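Side-chain contacts in ferredoxin-NADP reductase (Neisseria gonorrhoeae MIA_2011_03-10, PDB 5TR9), which probably passes electrons between NADP(H) and ferredoxin through the flavin of its bound FAD: residues Phe50-Phe55 with Phe61-Tyr66; Phe17-Ile22 with Gly54-Lys59; Val82-Gln85 with Met89-Leu92. All blocks are in the same frame, centred on the assembly; numbering follows the deposited sequence. Where two conformers were deposited one is given.

Interactions 1, 2 and 3 show how one beta domain shares its elements between holding a cofactor and joining strands at its surface. Interactions 1 and 2 have centres about 9 Å apart and share Gly54 and Phe55 on strand 50-57: the Phe50 end of that strand reaches the flavin, whereas its far end meets Phe17 and Glu19 of strand 17-27. Phe61 of interaction 1 packs on Tyr56 of interaction 2, CE2 to CE1 3.5 Å. Interaction 3, centred about 13 Å from interaction 1, grips the same FAD. In interaction 1 Arg64 binds one phosphate; in interaction 3 Ser90 binds the other. These two touch where Met89 CG approaches Tyr66 OH at 3.2 Å. Leu92 CD1 packs 3.6 Å from Phe55 CD2, linking helix to hairpin.

Interaction 1: Phe50-Phe55 with Phe61-Tyr66; sequences FSRLGF and FIWRAY. With FAD (flavin-adenine dinucleotide), chain C.
Arg52, in the conformer given, lays its guanidinium almost flat on the indole of Trp63, planes 21° apart, with NH2 3.4 Å from Trp63 CG. The arginine chain bends at chi3 (41°), which folds the group back over the neighbouring strand. Gly54 CA packs against the other face of the indole as a CH-pi contact, 3.9 Å from the centroid of the six-membered ring, so in this conformer Trp63 is sandwiched between a cation and the backbone. These residues belong to the antiparallel hairpin of strands 50-57 and 60-67 in the FAD-binding beta domain of the ferredoxin reductase family. On the sheet face that carries Leu53 and Tyr66, Leu53 CD1 meets Tyr66 CD2 at 3.7 Å, the two side chains crossing at about a right angle. The hydroxyl of Tyr66 shares a 2.7 Å hydrogen bond with FAD O4', while FAD O2' donates to Ala65 O. Arg64 bends at chi2 (-68°), and three bonds fix its guanidinium's rotation: NE to FAD O2A (2.9 Å), NH2 to FAD O1A (3.3 Å) and NH1 to Trp63 O. Phe50 sets one ring face under the flavin methyl C7M, and its CD1 touches Ala65 CB at 3.7 Å.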
# COMPACT_ATOMS: atom_id res chain seq x y z
N PHE A 50 0.74 -7.85 5.49
CA PHE A 50 0.76 -8.64 4.26
C PHE A 50 0.59 -10.13 4.52
O PHE A 50 0.93 -10.65 5.60
CB PHE A 50 2.05 -8.36 3.44
CG PHE A 50 3.34 -8.69 4.15
CD1 PHE A 50 3.92 -9.95 4.03
CD2 PHE A 50 4.02 -7.71 4.86
CE1 PHE A 50 5.15 -10.24 4.65
CE2 PHE A 50 5.25 -7.99 5.49
CZ PHE A 50 5.80 -9.26 5.38
N SER A 51 0.02 -10.80 3.52
CA SER A 51 -0.14 -12.24 3.47
C SER A 51 1.01 -12.86 2.69
O SER A 51 1.72 -12.18 1.95
CB SER A 51 -1.45 -12.62 2.77
OG SER A 51 -2.57 -11.97 3.34
N ARG A 52 1.18 -14.16 2.86
CA ARG A 52 2.01 -14.95 1.96
C ARG A 52 1.10 -15.90 1.20
O ARG A 52 0.36 -16.68 1.82
CB ARG A 52 3.10 -15.72 2.73
CG ARG A 52 4.40 -14.94 2.87
CD ARG A 52 5.42 -15.68 3.72
NE ARG A 52 5.47 -17.12 3.47
CZ ARG A 52 6.41 -17.73 2.75
NH1 ARG A 52 7.39 -17.03 2.19
NH2 ARG A 52 6.38 -19.05 2.59
N LEU A 53 1.12 -15.80 -0.12
CA LEU A 53 0.28 -16.60 -1.00
C LEU A 53 1.16 -17.55 -1.78
O LEU A 53 2.32 -17.23 -2.09
CB LEU A 53 -0.50 -15.72 -1.98
CG LEU A 53 -1.37 -14.63 -1.38
CD1 LEU A 53 -2.06 -13.82 -2.49
CD2 LEU A 53 -2.40 -15.24 -0.43
N GLY A 54 0.62 -18.72 -2.11
CA GLY A 54 1.43 -19.73 -2.75
C GLY A 54 0.63 -20.60 -3.69
O GLY A 54 -0.61 -20.58 -3.71
N PHE A 55 1.36 -21.36 -4.50
CA PHE A 55 0.76 -22.38 -5.35
C PHE A 55 1.56 -23.66 -5.23
O PHE A 55 2.78 -23.64 -5.05
CB PHE A 55 0.74 -21.98 -6.83
CG PHE A 55 -0.15 -20.82 -7.15
CD1 PHE A 55 -1.53 -20.99 -7.24
CD2 PHE A 55 0.38 -19.57 -7.39
CE1 PHE A 55 -2.36 -19.91 -7.55
CE2 PHE A 55 -0.43 -18.49 -7.71
CZ PHE A 55 -1.80 -18.66 -7.79
N PHE A 61 6.63 -25.89 -4.31
CA PHE A 61 5.82 -24.72 -4.00
C PHE A 61 6.46 -23.49 -4.62
O PHE A 61 7.65 -23.47 -4.93
CB PHE A 61 5.72 -24.47 -2.48
CG PHE A 61 5.03 -25.58 -1.72
CD1 PHE A 61 5.73 -26.70 -1.31
CD2 PHE A 61 3.68 -25.48 -1.41
CE1 PHE A 61 5.10 -27.71 -0.61
CE2 PHE A 61 3.04 -26.49 -0.70
CZ PHE A 61 3.76 -27.60 -0.31
N ILE A 62 5.64 -22.46 -4.77
CA ILE A 62 6.13 -21.10 -4.96
C ILE A 62 5.34 -20.19 -4.03
O ILE A 62 4.12 -20.34 -3.91
CB ILE A 62 6.04 -20.63 -6.43
CG1 ILE A 62 6.64 -19.23 -6.57
CG2 ILE A 62 4.62 -20.71 -6.97
CD1 ILE A 62 6.83 -18.79 -8.02
N TRP A 63 6.03 -19.29 -3.35
CA TRP A 63 5.42 -18.39 -2.38
C TRP A 63 5.86 -16.95 -2.62
O TRP A 63 7.04 -16.71 -2.90
CB TRP A 63 5.83 -18.76 -0.96
CG TRP A 63 5.31 -20.05 -0.47
CD1 TRP A 63 5.95 -21.25 -0.48
CD2 TRP A 63 4.03 -20.29 0.12
NE1 TRP A 63 5.15 -22.23 0.06
CE2 TRP A 63 3.96 -21.66 0.44
CE3 TRP A 63 2.93 -19.47 0.40
CZ2 TRP A 63 2.83 -22.23 1.03
CZ3 TRP A 63 1.81 -20.04 0.99
CH2 TRP A 63 1.77 -21.41 1.29
N ARG A 64 4.93 -16.01 -2.45
CA ARG A 64 5.23 -14.58 -2.53
C ARG A 64 4.35 -13.80 -1.56
O ARG A 64 3.24 -14.21 -1.23
CB ARG A 64 5.01 -14.02 -3.95
CG ARG A 64 5.98 -14.55 -5.02
CD ARG A 64 7.40 -14.05 -4.78
NE ARG A 64 8.29 -14.31 -5.92
CZ ARG A 64 8.94 -15.46 -6.12
NH1 ARG A 64 8.79 -16.48 -5.28
NH2 ARG A 64 9.76 -15.59 -7.17
N ALA A 65 4.85 -12.63 -1.14
CA ALA A 65 4.11 -11.77 -0.21
C ALA A 65 3.28 -10.72 -0.95
O ALA A 65 3.70 -10.18 -1.97
CB ALA A 65 5.08 -11.07 0.74
N TYR A 66 2.08 -10.43 -0.41
CA TYR A 66 1.18 -9.42 -0.96
C TYR A 66 0.48 -8.70 0.18
O TYR A 66 -0.05 -9.35 1.08
CB TYR A 66 0.12 -10.04 -1.89
CG TYR A 66 0.82 -10.70 -3.04
CD1 TYR A 66 1.20 -9.97 -4.16
CD2 TYR A 66 1.15 -12.05 -2.98
CE1 TYR A 66 1.91 -10.56 -5.19
CE2 TYR A 66 1.86 -12.64 -3.99
CZ TYR A 66 2.22 -11.91 -5.09
OH TYR A 66 2.94 -12.52 -6.08
PA FAD C . 9.81 -12.00 -8.69
O1A FAD C . 10.76 -13.11 -9.02
O2A FAD C . 9.29 -11.97 -7.26
O5B FAD C . 10.45 -10.60 -8.94
C5B FAD C . 11.15 -10.30 -10.16
C4B FAD C . 11.50 -8.83 -10.12
O4B FAD C . 10.30 -8.06 -10.34
C3B FAD C . 12.03 -8.33 -8.78
O3B FAD C . 13.43 -8.53 -8.66
C2B FAD C . 11.69 -6.84 -8.83
O2B FAD C . 12.66 -6.11 -9.58
C1B FAD C . 10.38 -6.83 -9.63
N9A FAD C . 9.17 -6.69 -8.83
C8A FAD C . 8.60 -7.63 -8.02
N7A FAD C . 7.47 -7.23 -7.47
C5A FAD C . 7.29 -5.96 -7.97
C6A FAD C . 6.28 -5.00 -7.78
N6A FAD C . 5.23 -5.19 -6.98
N1A FAD C . 6.41 -3.81 -8.42
C2A FAD C . 7.46 -3.62 -9.22
N3A FAD C . 8.48 -4.45 -9.48
C4A FAD C . 8.32 -5.62 -8.83
N1 FAD C . 3.80 -7.33 -5.21
C2 FAD C . 2.59 -6.87 -5.65
O2 FAD C . 2.30 -6.86 -6.85
N3 FAD C . 1.69 -6.37 -4.72
C4 FAD C . 1.89 -6.29 -3.35
O4 FAD C . 1.01 -5.84 -2.61
C4X FAD C . 3.17 -6.79 -2.91
N5 FAD C . 3.46 -6.74 -1.62
C5X FAD C . 4.68 -7.23 -1.21
C6 FAD C . 5.00 -7.18 0.15
C7 FAD C . 6.22 -7.66 0.61
C7M FAD C . 6.52 -7.61 2.09
C8 FAD C . 7.14 -8.20 -0.29
C8M FAD C . 8.47 -8.73 0.19
C9 FAD C . 6.83 -8.24 -1.65
C9A FAD C . 5.61 -7.77 -2.12
N10 FAD C . 5.28 -7.76 -3.49
C10 FAD C . 4.06 -7.31 -3.91
C1' FAD C . 6.13 -8.43 -4.48
C2' FAD C . 5.61 -9.86 -4.71
O2' FAD C . 5.85 -10.70 -3.58
C3' FAD C . 6.24 -10.49 -5.95
O3' FAD C . 7.65 -10.32 -5.91
C4' FAD C . 5.60 -10.04 -7.27
O4' FAD C . 4.26 -10.52 -7.32
C5' FAD C . 6.35 -10.53 -8.49
O5' FAD C . 6.50 -11.96 -8.40
P FAD C . 7.20 -12.77 -9.57
O1P FAD C . 6.42 -12.60 -10.86
O2P FAD C . 7.44 -14.16 -9.07
O3P FAD C . 8.60 -12.00 -9.71

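Interaction 2: Phe17-Ile22 with Gly54-Lys59; sequences FTEEKI and GFYEGK. With EDO (1,2-ethanediol), chain D.
The rings of Phe17 and Tyr56 meet through the tyrosine hydroxyl: Tyr56 OH lies at the edge of the Phe17 ring, near its plane, 3.6 Å from CE1. At the edge of the Tyr56 ring, also near the ring plane, sits Glu19 OE2. The carboxylate of Glu19 is turned 79° from the tyrosine ring, so the two flat groups stand nearly perpendicular where they join. Ring carbons approach less closely, Phe17 CE1 being 4.3 Å from Tyr56 CZ.

The bond that ties the two segments is donated by Tyr56 OH to Glu19 OE2 and is short, 2.5 Å. It arrives on the anti lone pair of OE2, the one directed away from the other carboxylate oxygen. Glu19 reaches it with an extended chain, CG standing opposite the carbonyl carbon (chi1 -65°) and CD continuing outward. The same OE2 lies 3.3 Å from Tyr56 CE2.

Both strands belong to the antiparallel sheet of the FAD-binding domain, but they are not neighbours in it. Strand 101-105 runs between them, and the closest CA atoms, those of Phe17 and Gly54, are 9.0 Å apart. The contact is therefore made by long side chains reaching across an intervening strand, and both Glu19 and Tyr56 also touch Leu103 on it.

The Phe17 ring also meets that of Trp63, with planes at about 60°. Beyond Tyr56 the chain turns toward Lys59, and there Glu57 O accepts a 2.8 Å hydrogen bond from O1 of a 1,2-ethanediol, probably a crystallisation additive.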
# COMPACT_ATOMS: atom_id res chain seq x y z
N PHE A 17 -0.31 -23.46 6.29
CA PHE A 17 -1.15 -22.76 5.33
C PHE A 17 -2.47 -23.49 5.18
O PHE A 17 -2.63 -24.63 5.62
CB PHE A 17 -0.45 -22.66 3.96
CG PHE A 17 -0.12 -24.00 3.35
CD1 PHE A 17 -1.04 -24.67 2.57
CD2 PHE A 17 1.12 -24.58 3.57
CE1 PHE A 17 -0.73 -25.90 2.00
CE2 PHE A 17 1.43 -25.80 3.00
CZ PHE A 17 0.51 -26.46 2.22
N THR A 18 -3.43 -22.83 4.52
CA THR A 18 -4.67 -23.46 4.12
C THR A 18 -4.84 -23.36 2.60
O THR A 18 -4.24 -22.49 1.94
CB THR A 18 -5.89 -22.82 4.80
OG1 THR A 18 -5.98 -21.44 4.42
CG2 THR A 18 -5.77 -22.94 6.31
N GLU A 19 -5.64 -24.27 2.06
CA GLU A 19 -6.00 -24.26 0.65
C GLU A 19 -7.25 -23.39 0.50
O GLU A 19 -8.30 -23.70 1.06
CB GLU A 19 -6.26 -25.67 0.14
CG GLU A 19 -5.04 -26.58 0.15
CD GLU A 19 -5.31 -27.94 -0.47
OE1 GLU A 19 -6.48 -28.25 -0.79
OE2 GLU A 19 -4.35 -28.72 -0.64
N GLU A 20 -7.11 -22.30 -0.25
CA GLU A 20 -8.22 -21.40 -0.53
C GLU A 20 -8.54 -21.44 -2.03
O GLU A 20 -7.93 -22.18 -2.80
CB GLU A 20 -7.88 -19.98 -0.07
CG GLU A 20 -7.56 -19.90 1.43
CD GLU A 20 -8.67 -20.46 2.31
OE1 GLU A 20 -9.86 -20.28 1.97
OE2 GLU A 20 -8.35 -21.07 3.36
N LYS A 21 -9.54 -20.65 -2.43
CA LYS A 21 -9.98 -20.62 -3.82
C LYS A 21 -9.87 -19.20 -4.37
O LYS A 21 -10.19 -18.23 -3.67
CB LYS A 21 -11.44 -21.07 -3.95
CG LYS A 21 -11.71 -22.51 -3.53
CD LYS A 21 -11.43 -23.46 -4.67
CE LYS A 21 -12.04 -24.83 -4.41
NZ LYS A 21 -11.50 -25.45 -3.17
N ILE A 22 -9.44 -19.09 -5.63
CA ILE A 22 -9.56 -17.82 -6.35
C ILE A 22 -11.04 -17.55 -6.58
O ILE A 22 -11.76 -18.40 -7.12
CB ILE A 22 -8.81 -17.87 -7.69
CG1 ILE A 22 -7.31 -18.14 -7.49
CG2 ILE A 22 -9.06 -16.58 -8.49
CD1 ILE A 22 -6.59 -17.08 -6.71
N GLY A 54 0.62 -18.72 -2.11
CA GLY A 54 1.43 -19.73 -2.75
C GLY A 54 0.63 -20.60 -3.69
O GLY A 54 -0.61 -20.58 -3.71
N PHE A 55 1.36 -21.36 -4.50
CA PHE A 55 0.76 -22.38 -5.35
C PHE A 55 1.56 -23.66 -5.23
O PHE A 55 2.78 -23.64 -5.05
CB PHE A 55 0.74 -21.98 -6.83
CG PHE A 55 -0.15 -20.82 -7.15
CD1 PHE A 55 -1.53 -20.99 -7.24
CD2 PHE A 55 0.38 -19.57 -7.39
CE1 PHE A 55 -2.36 -19.91 -7.55
CE2 PHE A 55 -0.43 -18.49 -7.71
CZ PHE A 55 -1.80 -18.66 -7.79
N TYR A 56 0.87 -24.79 -5.35
CA TYR A 56 1.54 -26.04 -5.64
C TYR A 56 2.13 -25.97 -7.04
O TYR A 56 1.43 -25.61 -7.99
CB TYR A 56 0.57 -27.21 -5.55
CG TYR A 56 -0.08 -27.45 -4.20
CD1 TYR A 56 0.69 -27.67 -3.06
CD2 TYR A 56 -1.47 -27.51 -4.08
CE1 TYR A 56 0.09 -27.93 -1.84
CE2 TYR A 56 -2.07 -27.75 -2.86
CZ TYR A 56 -1.29 -27.96 -1.75
OH TYR A 56 -1.88 -28.23 -0.54
N GLU A 57 3.42 -26.29 -7.17
CA GLU A 57 4.09 -26.34 -8.47
C GLU A 57 4.77 -27.69 -8.58
O GLU A 57 5.83 -27.89 -7.97
CB GLU A 57 5.10 -25.21 -8.63
CG GLU A 57 4.57 -23.93 -9.23
CD GLU A 57 5.68 -23.10 -9.86
OE1 GLU A 57 5.49 -22.59 -10.98
OE2 GLU A 57 6.76 -22.98 -9.23
N GLY A 58 4.18 -28.62 -9.33
CA GLY A 58 4.74 -29.96 -9.36
C GLY A 58 4.75 -30.52 -7.95
O GLY A 58 3.76 -30.41 -7.22
N LYS A 59 5.89 -31.08 -7.54
CA LYS A 59 6.05 -31.60 -6.19
C LYS A 59 6.50 -30.53 -5.20
O LYS A 59 6.74 -30.86 -4.03
CB LYS A 59 7.06 -32.74 -6.17
CG LYS A 59 8.49 -32.30 -6.42
CD LYS A 59 9.49 -33.41 -6.12
CE LYS A 59 10.82 -33.15 -6.80
NZ LYS A 59 11.19 -31.72 -6.75
C1 EDO D . 9.04 -25.65 -7.31
O1 EDO D . 8.45 -26.94 -7.46
C2 EDO D . 10.53 -25.80 -7.03
O2 EDO D . 10.73 -26.63 -5.88

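Interaction 3: Val82-Gln85 with Met89-Leu92; sequences VLIQ and MSAL. With FAD (flavin-adenine dinucleotide), chain C.
Ser90 OG, on the helix, accepts a nearly straight hydrogen bond from Ile84 N, 2.9 Å long with 175° at the hydrogen, and so fastens helix 88-95 to the loop that leads into it. Taken in order, the helical segment starts with Met89, whose backbone N donates to FAD O2P at 2.8 Å while its CB packs against the same oxygen. Its side chain packs on Ile62, Arg64 and Tyr66 of the hairpin.

Ser90 follows and carries the contact. With OG opposite the carbonyl carbon and beside its own N (chi1 -64°), the hydroxyl and the amide both donate to FAD O1P, from 2.6 Å and 2.9 Å respectively. Leu83 CD2 packs 4.2 Å from Ser90 CB. Further on, Leu92 faces strand 50-57, where it packs on Phe55 and Glu57.

The loop adds its own hold on the cofactor: Val82 N bonds to FAD O2 at 3.1 Å, and Ile84 CG2 lies 3.4 Å from FAD O4B of the adenosine ribose. A helix N-terminus set against the FAD pyrophosphate is a feature of the FAD-binding domain in the ferredoxin reductase family. Accepting a hydrogen bond from Ile84 N and donating one to O1P, Ser90 OG bridges loop and phosphate. Backbone amides at the start of a helix, together with its dipole, would be expected to stabilise the negative charge of the pyrophosphate.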
# COMPACT_ATOMS: atom_id res chain seq x y z
N VAL A 82 1.04 -6.39 -9.61
CA VAL A 82 1.59 -5.96 -10.90
C VAL A 82 2.23 -7.17 -11.56
O VAL A 82 3.06 -7.87 -10.95
CB VAL A 82 2.61 -4.82 -10.72
CG1 VAL A 82 3.52 -5.10 -9.58
CG2 VAL A 82 3.44 -4.64 -11.99
N LEU A 83 1.87 -7.42 -12.82
CA LEU A 83 2.41 -8.59 -13.52
C LEU A 83 3.78 -8.23 -14.10
O LEU A 83 3.91 -7.31 -14.92
CB LEU A 83 1.45 -9.07 -14.60
CG LEU A 83 0.07 -9.46 -14.06
CD1 LEU A 83 -0.84 -9.91 -15.20
CD2 LEU A 83 0.16 -10.53 -12.98
N ILE A 84 4.81 -8.96 -13.66
CA ILE A 84 6.19 -8.65 -14.00
C ILE A 84 6.64 -9.55 -15.15
O ILE A 84 6.43 -10.77 -15.10
CB ILE A 84 7.11 -8.85 -12.77
CG1 ILE A 84 6.67 -7.95 -11.61
CG2 ILE A 84 8.58 -8.63 -13.16
CD1 ILE A 84 6.79 -6.47 -11.92
N GLN A 85 7.22 -8.94 -16.19
CA GLN A 85 7.77 -9.70 -17.30
C GLN A 85 8.77 -10.73 -16.79
O GLN A 85 9.69 -10.40 -16.04
CB GLN A 85 8.46 -8.75 -18.30
CG GLN A 85 9.00 -9.44 -19.53
CD GLN A 85 9.75 -8.50 -20.45
OE1 GLN A 85 9.96 -7.32 -20.13
NE2 GLN A 85 10.16 -9.00 -21.61
N MET A 89 5.77 -15.94 -10.37
CA MET A 89 4.43 -15.84 -9.80
C MET A 89 3.50 -15.10 -10.75
O MET A 89 2.32 -15.45 -10.88
CB MET A 89 4.46 -15.15 -8.44
CG MET A 89 3.17 -15.34 -7.64
SD MET A 89 3.07 -17.04 -7.02
CE MET A 89 2.07 -16.80 -5.55
N SER A 90 4.03 -14.08 -11.44
CA SER A 90 3.22 -13.31 -12.38
C SER A 90 2.67 -14.20 -13.49
O SER A 90 1.52 -14.02 -13.90
CB SER A 90 4.05 -12.17 -12.97
OG SER A 90 4.42 -11.27 -11.93
N ALA A 91 3.45 -15.17 -13.96
CA ALA A 91 2.96 -16.08 -14.99
C ALA A 91 1.80 -16.91 -14.47
O ALA A 91 0.86 -17.22 -15.21
CB ALA A 91 4.09 -16.99 -15.46
N LEU A 92 1.86 -17.31 -13.20
CA LEU A 92 0.74 -18.06 -12.63
C LEU A 92 -0.47 -17.16 -12.44
O LEU A 92 -1.61 -17.58 -12.70
CB LEU A 92 1.15 -18.70 -11.30
CG LEU A 92 2.31 -19.68 -11.43
CD1 LEU A 92 2.78 -20.11 -10.05
CD2 LEU A 92 1.95 -20.89 -12.29
PA FAD C . 9.81 -12.00 -8.69
O1A FAD C . 10.76 -13.11 -9.02
O2A FAD C . 9.29 -11.97 -7.26
O5B FAD C . 10.45 -10.60 -8.94
C5B FAD C . 11.15 -10.30 -10.16
C4B FAD C . 11.50 -8.83 -10.12
O4B FAD C . 10.30 -8.06 -10.34
C3B FAD C . 12.03 -8.33 -8.78
O3B FAD C . 13.43 -8.53 -8.66
C2B FAD C . 11.69 -6.84 -8.83
O2B FAD C . 12.66 -6.11 -9.58
C1B FAD C . 10.38 -6.83 -9.63
N9A FAD C . 9.17 -6.69 -8.83
C8A FAD C . 8.60 -7.63 -8.02
N7A FAD C . 7.47 -7.23 -7.47
C5A FAD C . 7.29 -5.96 -7.97
C6A FAD C . 6.28 -5.00 -7.78
N6A FAD C . 5.23 -5.19 -6.98
N1A FAD C . 6.41 -3.81 -8.42
C2A FAD C . 7.46 -3.62 -9.22
N3A FAD C . 8.48 -4.45 -9.48
C4A FAD C . 8.32 -5.62 -8.83
N1 FAD C . 3.80 -7.33 -5.21
C2 FAD C . 2.59 -6.87 -5.65
O2 FAD C . 2.30 -6.86 -6.85
N3 FAD C . 1.69 -6.37 -4.72
C4 FAD C . 1.89 -6.29 -3.35
O4 FAD C . 1.01 -5.84 -2.61
C4X FAD C . 3.17 -6.79 -2.91
N5 FAD C . 3.46 -6.74 -1.62
C5X FAD C . 4.68 -7.23 -1.21
C6 FAD C . 5.00 -7.18 0.15
C7 FAD C . 6.22 -7.66 0.61
C7M FAD C . 6.52 -7.61 2.09
C8 FAD C . 7.14 -8.20 -0.29
C8M FAD C . 8.47 -8.73 0.19
C9 FAD C . 6.83 -8.24 -1.65
C9A FAD C . 5.61 -7.77 -2.12
N10 FAD C . 5.28 -7.76 -3.49
C10 FAD C . 4.06 -7.31 -3.91
C1' FAD C . 6.13 -8.43 -4.48
C2' FAD C . 5.61 -9.86 -4.71
O2' FAD C . 5.85 -10.70 -3.58
C3' FAD C . 6.24 -10.49 -5.95
O3' FAD C . 7.65 -10.32 -5.91
C4' FAD C . 5.60 -10.04 -7.27
O4' FAD C . 4.26 -10.52 -7.32
C5' FAD C . 6.35 -10.53 -8.49
O5' FAD C . 6.50 -11.96 -8.40
P FAD C . 7.20 -12.77 -9.57
O1P FAD C . 6.42 -12.60 -10.86
O2P FAD C . 7.44 -14.16 -9.07
O3P FAD C . 8.60 -12.00 -9.71